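Side-chain contacts in Mll3558 protein (Mesorhizobium loti, PDB 3RD6), which is of unknown function but belongs to the AHA1 family, and probably binds a partner or ligand through its helix-grip fold, as in relatives of the Bet v 1-like clan: residues A[30-33]-A[34-38]; A[136-139]-A[140-144]; A[23-26]-A[27-31]. All coordinates share one frame; numbering follows the deposited sequence.

Contact 1. Residues A[30-33]-A[34-38]; sequences KATV and RRWRV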
loop_
_atom_site.group_PDB
_atom_site.type_symbol
_atom_site.label_atom_id
_atom_site.label_comp_id
_atom_site.label_asym_id
_atom_site.label_seq_id
_atom_site.Cartn_x
_atom_site.Cartn_y
_atom_site.Cartn_z
ATOM N N LYS A 30 -18.513 1.531 10.093
ATOM C CA LYS A 30 -18.084 2.900 10.359
ATOM C C LYS A 30 -18.263 3.352 11.808
ATOM O O LYS A 30 -17.311 3.805 12.443
ATOM C CB LYS A 30 -18.816 3.846 9.409
ATOM C CG LYS A 30 -18.343 5.275 9.447
ATOM C CD LYS A 30 -18.898 6.024 8.256
ATOM C CE LYS A 30 -18.683 7.514 8.396
ATOM N NZ LYS A 30 -17.260 7.852 8.635
ATOM N N ALA A 31 -19.479 3.215 12.335
ATOM C CA ALA A 31 -19.770 3.617 13.713
ATOM C C ALA A 31 -18.841 2.941 14.731
ATOM O O ALA A 31 -18.163 3.616 15.516
ATOM C CB ALA A 31 -21.219 3.304 14.046
ATOM N N THR A 32 -18.818 1.609 14.723
ATOM C CA THR A 32 -17.964 0.887 15.645
ATOM C C THR A 32 -16.529 1.389 15.499
ATOM O O THR A 32 -15.878 1.750 16.484
ATOM C CB THR A 32 -17.988 -0.628 15.381
ATOM O OG1 THR A 32 -19.288 -1.136 15.661
ATOM C CG2 THR A 32 -16.979 -1.341 16.273
ATOM N N VAL A 33 -16.043 1.420 14.262
ATOM C CA VAL A 33 -14.683 1.864 14.001
ATOM C C VAL A 33 -14.389 3.186 14.692
ATOM O O VAL A 33 -13.367 3.321 15.366
ATOM C CB VAL A 33 -14.417 2.006 12.472
ATOM C CG1 VAL A 33 -13.007 2.475 12.215
ATOM C CG2 VAL A 33 -14.640 0.689 11.786
ATOM N N ARG A 34 -15.296 4.147 14.545
ATOM C CA ARG A 34 -15.107 5.478 15.133
ATOM C C ARG A 34 -15.028 5.522 16.645
ATOM O O ARG A 34 -14.926 6.598 17.215
ATOM C CB ARG A 34 -16.212 6.442 14.684
ATOM C CG ARG A 34 -16.194 6.784 13.197
ATOM C CD ARG A 34 -16.921 8.108 12.929
ATOM N NE ARG A 34 -16.373 9.189 13.743
ATOM C CZ ARG A 34 -16.410 10.475 13.414
ATOM N NH1 ARG A 34 -16.971 10.865 12.273
ATOM N NH2 ARG A 34 -15.870 11.373 14.227
ATOM N N ARG A 35 -15.075 4.371 17.305
ATOM C CA ARG A 35 -15.018 4.367 18.758
ATOM C C ARG A 35 -13.725 3.812 19.343
ATOM O O ARG A 35 -13.327 4.205 20.439
ATOM C CB ARG A 35 -16.241 3.642 19.328
ATOM C CG ARG A 35 -17.565 4.274 18.881
ATOM C CD ARG A 35 -18.756 3.772 19.691
ATOM N NE ARG A 35 -18.989 2.339 19.519
ATOM C CZ ARG A 35 -19.837 1.808 18.642
ATOM N NH1 ARG A 35 -20.554 2.585 17.844
ATOM N NH2 ARG A 35 -19.974 0.492 18.562
ATOM N N TRP A 36 -13.050 2.913 18.632
ATOM C CA TRP A 36 -11.786 2.387 19.149
ATOM C C TRP A 36 -10.533 2.984 18.496
ATOM O O TRP A 36 -9.487 3.043 19.131
ATOM C CB TRP A 36 -11.731 0.847 19.078
ATOM C CG TRP A 36 -12.025 0.212 17.747
ATOM C CD1 TRP A 36 -13.254 0.040 17.175
ATOM C CD2 TRP A 36 -11.084 -0.417 16.865
ATOM N NE1 TRP A 36 -13.136 -0.664 15.995
ATOM C CE2 TRP A 36 -11.815 -0.949 15.778
ATOM C CE3 TRP A 36 -9.692 -0.576 16.883
ATOM C CZ2 TRP A 36 -11.201 -1.641 14.727
ATOM C CZ3 TRP A 36 -9.079 -1.265 15.835
ATOM C CH2 TRP A 36 -9.835 -1.782 14.771
ATOM N N ARG A 37 -10.644 3.446 17.252
ATOM C CA ARG A 37 -9.509 4.047 16.555
ATOM C C ARG A 37 -9.592 5.578 16.520
ATOM O O ARG A 37 -8.581 6.269 16.678
ATOM C CB ARG A 37 -9.440 3.545 15.121
ATOM C CG ARG A 37 -9.245 2.061 14.959
ATOM C CD ARG A 37 -9.583 1.700 13.533
ATOM N NE ARG A 37 -9.169 2.787 12.648
ATOM C CZ ARG A 37 -9.494 2.866 11.367
ATOM N NH1 ARG A 37 -10.243 1.918 10.816
ATOM N NH2 ARG A 37 -9.063 3.885 10.645
ATOM N N VAL A 38 -10.800 6.086 16.285
ATOM C CA VAL A 38 -11.066 7.514 16.227
ATOM C C VAL A 38 -12.135 7.854 17.275
ATOM O O VAL A 38 -12.762 6.955 17.829
ATOM C CB VAL A 38 -11.588 7.937 14.814
ATOM C CG1 VAL A 38 -11.895 9.432 14.758
ATOM C CG2 VAL A 38 -10.565 7.584 13.758
#
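Arg34 N donates to Lys30 O at 2.9 Å in a fairly straight bond (158°), the one strong i to i+4 link between 30-33 and 34-38. Arg35 N instead reaches back three residues to Thr32 O, from above the carbonyl plane, so the helix tightens toward its end. Val33 O then receives two weak bonds, from Trp36 N and Arg37 N, and the chain unwinds into loop.

The side chains follow this turn. Val33 and Arg37 lie alongside each other, CG1 of the valine sitting over a face of the guanidinium, whose NH2 forms a salt bridge with Glu58; a branched apolar residue suits this buried place. Thr32 CG2 meets Trp36 NE1 at 3.9 Å, while Thr32 OG1 is bonded to Asp29 OD2 one turn earlier. Arg35 bends at chi3 (-64°), which folds its guanidinium back so that Thr32 CA lies over one of its faces, toward the rim, 3.7 Å from Arg35 CZ. In Trp36, CG stands between the backbone N and the carbonyl carbon (chi1 53°), and the indole CD1 comes to 3.2 Å from Thr32 O; NE1 bonds to Ala26 O.

With Val33 on Phe50 and Trp36 on Leu145, this is the weakly bonded C-terminal turn of a short helix packed between strand 47-50 and helix 131-148, one of the two short helices that follow the first strand in the helix-grip fold.

Contact 2. Residues A[136-139]-A[140-144]; sequences EGTR and GLLEA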
loop_
_atom_site.group_PDB
_atom_site.type_symbol
_atom_site.label_atom_id
_atom_site.label_comp_id
_atom_site.label_asym_id
_atom_site.label_seq_id
_atom_site.Cartn_x
_atom_site.Cartn_y
_atom_site.Cartn_z
ATOM N N GLU A 136 3.860 0.836 18.281
ATOM C CA GLU A 136 3.454 1.093 19.653
ATOM C C GLU A 136 1.984 1.487 19.698
ATOM O O GLU A 136 1.216 0.962 20.504
ATOM C CB GLU A 136 4.314 2.210 20.240
ATOM C CG GLU A 136 4.265 2.322 21.762
ATOM C CD GLU A 136 5.250 3.347 22.304
ATOM O OE1 GLU A 136 6.460 3.235 22.011
ATOM O OE2 GLU A 136 4.809 4.262 23.031
ATOM N N GLY A 137 1.597 2.410 18.822
ATOM C CA GLY A 137 0.222 2.870 18.781
ATOM C C GLY A 137 -0.771 1.812 18.337
ATOM O O GLY A 137 -1.839 1.662 18.942
ATOM N N THR A 138 -0.432 1.088 17.272
ATOM C CA THR A 138 -1.313 0.044 16.761
ATOM C C THR A 138 -1.539 -1.026 17.838
ATOM O O THR A 138 -2.640 -1.557 17.990
ATOM C CB THR A 138 -0.718 -0.604 15.491
ATOM O OG1 THR A 138 -0.649 0.381 14.449
ATOM C CG2 THR A 138 -1.588 -1.774 15.022
ATOM N N ARG A 139 -0.489 -1.328 18.592
ATOM C CA ARG A 139 -0.583 -2.319 19.649
ATOM C C ARG A 139 -1.553 -1.779 20.699
ATOM O O ARG A 139 -2.192 -2.543 21.417
ATOM C CB ARG A 139 0.802 -2.568 20.252
ATOM C CG ARG A 139 0.930 -3.856 21.037
ATOM C CD ARG A 139 2.375 -4.111 21.408
ATOM N NE ARG A 139 3.112 -4.849 20.380
ATOM C CZ ARG A 139 2.898 -6.129 20.072
ATOM N NH1 ARG A 139 1.958 -6.812 20.709
ATOM N NH2 ARG A 139 3.643 -6.739 19.153
ATOM N N GLY A 140 -1.665 -0.456 20.763
ATOM C CA GLY A 140 -2.567 0.176 21.703
ATOM C C GLY A 140 -3.989 0.192 21.183
ATOM O O GLY A 140 -4.942 -0.062 21.924
ATOM N N LEU A 141 -4.132 0.494 19.899
ATOM C CA LEU A 141 -5.434 0.530 19.263
ATOM C C LEU A 141 -6.080 -0.855 19.268
ATOM O O LEU A 141 -7.288 -0.982 19.391
ATOM C CB LEU A 141 -5.298 1.063 17.827
ATOM C CG LEU A 141 -5.009 2.565 17.731
ATOM C CD1 LEU A 141 -4.389 2.884 16.389
ATOM C CD2 LEU A 141 -6.291 3.364 17.939
ATOM N N LEU A 142 -5.263 -1.892 19.131
ATOM C CA LEU A 142 -5.766 -3.262 19.131
ATOM C C LEU A 142 -6.176 -3.640 20.542
ATOM O O LEU A 142 -7.140 -4.384 20.743
ATOM C CB LEU A 142 -4.704 -4.251 18.635
ATOM C CG LEU A 142 -4.414 -4.295 17.138
ATOM C CD1 LEU A 142 -3.279 -5.273 16.903
ATOM C CD2 LEU A 142 -5.669 -4.706 16.361
ATOM N N GLU A 143 -5.431 -3.130 21.518
ATOM C CA GLU A 143 -5.734 -3.383 22.919
ATOM C C GLU A 143 -7.069 -2.667 23.179
ATOM O O GLU A 143 -7.962 -3.222 23.824
ATOM C CB GLU A 143 -4.618 -2.815 23.808
ATOM C CG GLU A 143 -4.399 -3.557 25.126
ATOM C CD GLU A 143 -5.213 -2.990 26.274
ATOM O OE1 GLU A 143 -5.097 -3.514 27.399
ATOM O OE2 GLU A 143 -5.962 -2.014 26.055
ATOM N N ALA A 144 -7.203 -1.452 22.642
ATOM C CA ALA A 144 -8.425 -0.663 22.779
ATOM C C ALA A 144 -9.599 -1.391 22.132
ATOM O O ALA A 144 -10.703 -1.382 22.667
ATOM C CB ALA A 144 -8.242 0.692 22.136
#
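Gly137 O accepts from two donors of 140-144. It takes Leu141 N at 2.7 Å, an i to i+4 bond of 154° with the donor nearly in line with the carbonyl, and also a weak bond from Gly140 N. That same Gly140 N is shared with Glu136 O at 3.2 Å, again weakly, both of its bonds being strongly bent; two poor bonds here stand in for one good one. Regular pairing, already restored at Leu141, continues with Leu142 N on Thr138 O at 2.9 Å, and Glu143 N on Arg139 O follows, longer at 3.3 Å and with the donor well above the carbonyl plane. Gly140 O is used in turn by Ala144 N.

Thr138 and Arg139 find partners one turn back. Thr138 is buried, and its OG1 is satisfied by Arg134 O, which lets a hydroxyl sit on the inner side of the helix while its methyl stays available for packing. Arg139 NH2 forms a salt bridge with Glu135 OE2, a pairing of opposite charges four residues apart that suits the exposed side.

Apolar branches flank these carbonyls. In Leu142, CG stands anti to the carbonyl carbon (chi1 -75°), which brings it 3.4 Å from Thr138 O; its CD1 lies 4.3 Å from Thr138 CG2. Leu141 leans likewise on the preceding turn, CG 3.5 Å from Gly137 O.

Leu142 also gives its backbone O to Tyr16 OH. Its side chain packs on Ile12 of strand 5-16 and on Leu116 and Tyr118 of strand 113-125, and Thr138 meets Ile12 and Tyr118 as well, so the buried side of helix 131-148 lies across these two neighbouring strands of the antiparallel sheet.

Contact 3. Residues A[23-26]-A[27-31]; sequences VFHA and FADKA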
loop_
_atom_site.group_PDB
_atom_site.type_symbol
_atom_site.label_atom_id
_atom_site.label_comp_id
_atom_site.label_asym_id
_atom_site.label_seq_id
_atom_site.Cartn_x
_atom_site.Cartn_y
_atom_site.Cartn_z
ATOM N N VAL A 23 -15.357 -9.525 15.395
ATOM C CA VAL A 23 -14.149 -8.715 15.207
ATOM C C VAL A 23 -14.056 -8.099 13.810
ATOM O O VAL A 23 -13.605 -6.968 13.648
ATOM C CB VAL A 23 -12.880 -9.531 15.484
ATOM C CG1 VAL A 23 -11.649 -8.657 15.418
ATOM C CG2 VAL A 23 -12.999 -10.199 16.825
ATOM N N PHE A 24 -14.487 -8.835 12.795
ATOM C CA PHE A 24 -14.463 -8.298 11.445
ATOM C C PHE A 24 -15.313 -7.053 11.498
ATOM O O PHE A 24 -14.869 -5.976 11.142
ATOM C CB PHE A 24 -15.088 -9.272 10.450
ATOM C CG PHE A 24 -15.086 -8.769 9.025
ATOM C CD1 PHE A 24 -13.911 -8.765 8.277
ATOM C CD2 PHE A 24 -16.259 -8.313 8.429
ATOM C CE1 PHE A 24 -13.907 -8.323 6.960
ATOM C CE2 PHE A 24 -16.260 -7.869 7.110
ATOM C CZ PHE A 24 -15.082 -7.875 6.374
ATOM N N HIS A 25 -16.541 -7.222 11.967
ATOM C CA HIS A 25 -17.496 -6.132 12.086
ATOM C C HIS A 25 -16.853 -4.870 12.637
ATOM O O HIS A 25 -17.039 -3.781 12.098
ATOM C CB HIS A 25 -18.648 -6.550 13.006
ATOM C CG HIS A 25 -19.743 -5.536 13.094
ATOM N ND1 HIS A 25 -20.596 -5.267 12.044
ATOM C CD2 HIS A 25 -20.094 -4.687 14.089
ATOM C CE1 HIS A 25 -21.420 -4.294 12.387
ATOM N NE2 HIS A 25 -21.135 -3.924 13.625
ATOM N N ALA A 26 -16.088 -5.022 13.712
ATOM C CA ALA A 26 -15.424 -3.882 14.352
ATOM C C ALA A 26 -14.499 -3.110 13.406
ATOM O O ALA A 26 -14.043 -2.009 13.729
ATOM C CB ALA A 26 -14.639 -4.360 15.576
ATOM N N PHE A 27 -14.216 -3.691 12.247
ATOM C CA PHE A 27 -13.354 -3.048 11.269
ATOM C C PHE A 27 -14.154 -2.489 10.106
ATOM O O PHE A 27 -13.815 -1.448 9.549
ATOM C CB PHE A 27 -12.332 -4.044 10.693
ATOM C CG PHE A 27 -11.176 -4.336 11.591
ATOM C CD1 PHE A 27 -11.228 -5.390 12.498
ATOM C CD2 PHE A 27 -10.014 -3.579 11.506
ATOM C CE1 PHE A 27 -10.133 -5.692 13.313
ATOM C CE2 PHE A 27 -8.909 -3.872 12.318
ATOM C CZ PHE A 27 -8.975 -4.933 13.219
ATOM N N ALA A 28 -15.212 -3.201 9.741
ATOM C CA ALA A 28 -16.043 -2.843 8.595
ATOM C C ALA A 28 -17.227 -1.907 8.842
ATOM O O ALA A 28 -17.794 -1.359 7.892
ATOM C CB ALA A 28 -16.528 -4.128 7.908
ATOM N N ASP A 29 -17.599 -1.727 10.106
ATOM C CA ASP A 29 -18.720 -0.854 10.463
ATOM C C ASP A 29 -18.215 0.523 10.900
ATOM O O ASP A 29 -17.587 0.672 11.947
ATOM C CB ASP A 29 -19.542 -1.487 11.589
ATOM C CG ASP A 29 -20.701 -0.638 11.993
ATOM O OD1 ASP A 29 -21.540 -0.343 11.115
ATOM O OD2 ASP A 29 -20.771 -0.261 13.181
ATOM N N LYS A 30 -18.513 1.531 10.093
ATOM C CA LYS A 30 -18.084 2.900 10.359
ATOM C C LYS A 30 -18.263 3.352 11.808
ATOM O O LYS A 30 -17.311 3.805 12.443
ATOM C CB LYS A 30 -18.816 3.846 9.409
ATOM C CG LYS A 30 -18.343 5.275 9.447
ATOM C CD LYS A 30 -18.898 6.024 8.256
ATOM C CE LYS A 30 -18.683 7.514 8.396
ATOM N NZ LYS A 30 -17.260 7.852 8.635
ATOM N N ALA A 31 -19.479 3.215 12.335
ATOM C CA ALA A 31 -19.770 3.617 13.713
ATOM C C ALA A 31 -18.841 2.941 14.731
ATOM O O ALA A 31 -18.163 3.616 15.516
ATOM C CB ALA A 31 -21.219 3.304 14.046
#
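His25 and Asp29 lie side by side, their ring and carboxylate planes only 13° apart. Asp29 CB sits over a face of the imidazole in a CH-pi contact, 3.7 Å from the His25 ring centroid. Asp29 CG (chi1 -180°) lies alongside the ring, 3.7 Å from His25 NE2, and the side chain also caps a backbone N just past Ala31.

Phe27 runs alongside Val23, its CE1 3.9 Å from Val23 CG1. With CG anti to the carbonyl carbon (chi1 -78°), the ring leans back along the helix and sets its edge, in plane, against two carbonyl oxygens; CD1 is 3.1 Å from Val23 O. Phe24 brings CE2 within 3.8 Å of Ala28 CB, where a small methyl leaves room for the ring. Phe24 O accepts both Phe27 N and Ala28 N, and Asp29 N closes the last turn on His25 O.

Phe27 reaches Leu116, Val105 and Ile85 of the sheet and meets Trp36 edge-to-face; an alanine here would probably open a gap among them and leave the indole without its aromatic neighbour.

Asp29 follows the last turn of helix 20-28 and is the N-cap of helix 30-36, a junction joining the paired short helices of the helix-grip fold.

Overall arrangement
Contact 3 comes first along the chain, contact 1 follows, sharing Lys30 and Ala31 with it, and contact 2 lies far later on helix 131-148. Contacts 3 and 1, with centres about 8 Å apart, span helices 20-28 and 30-36; Val33 CG2 packs 3.2 Å from Phe27 O where these meet. Contact 1 also touches contact 2, about 13 Å away centre to centre, through Leu141 CD2, 3.4 Å from Trp36 O. Contacts 2 and 3 do not touch. Contact 1 therefore bridges the early helix pair and the long C-terminal helix, and together with the curved antiparallel sheet they form the helix-grip body expected of this clan.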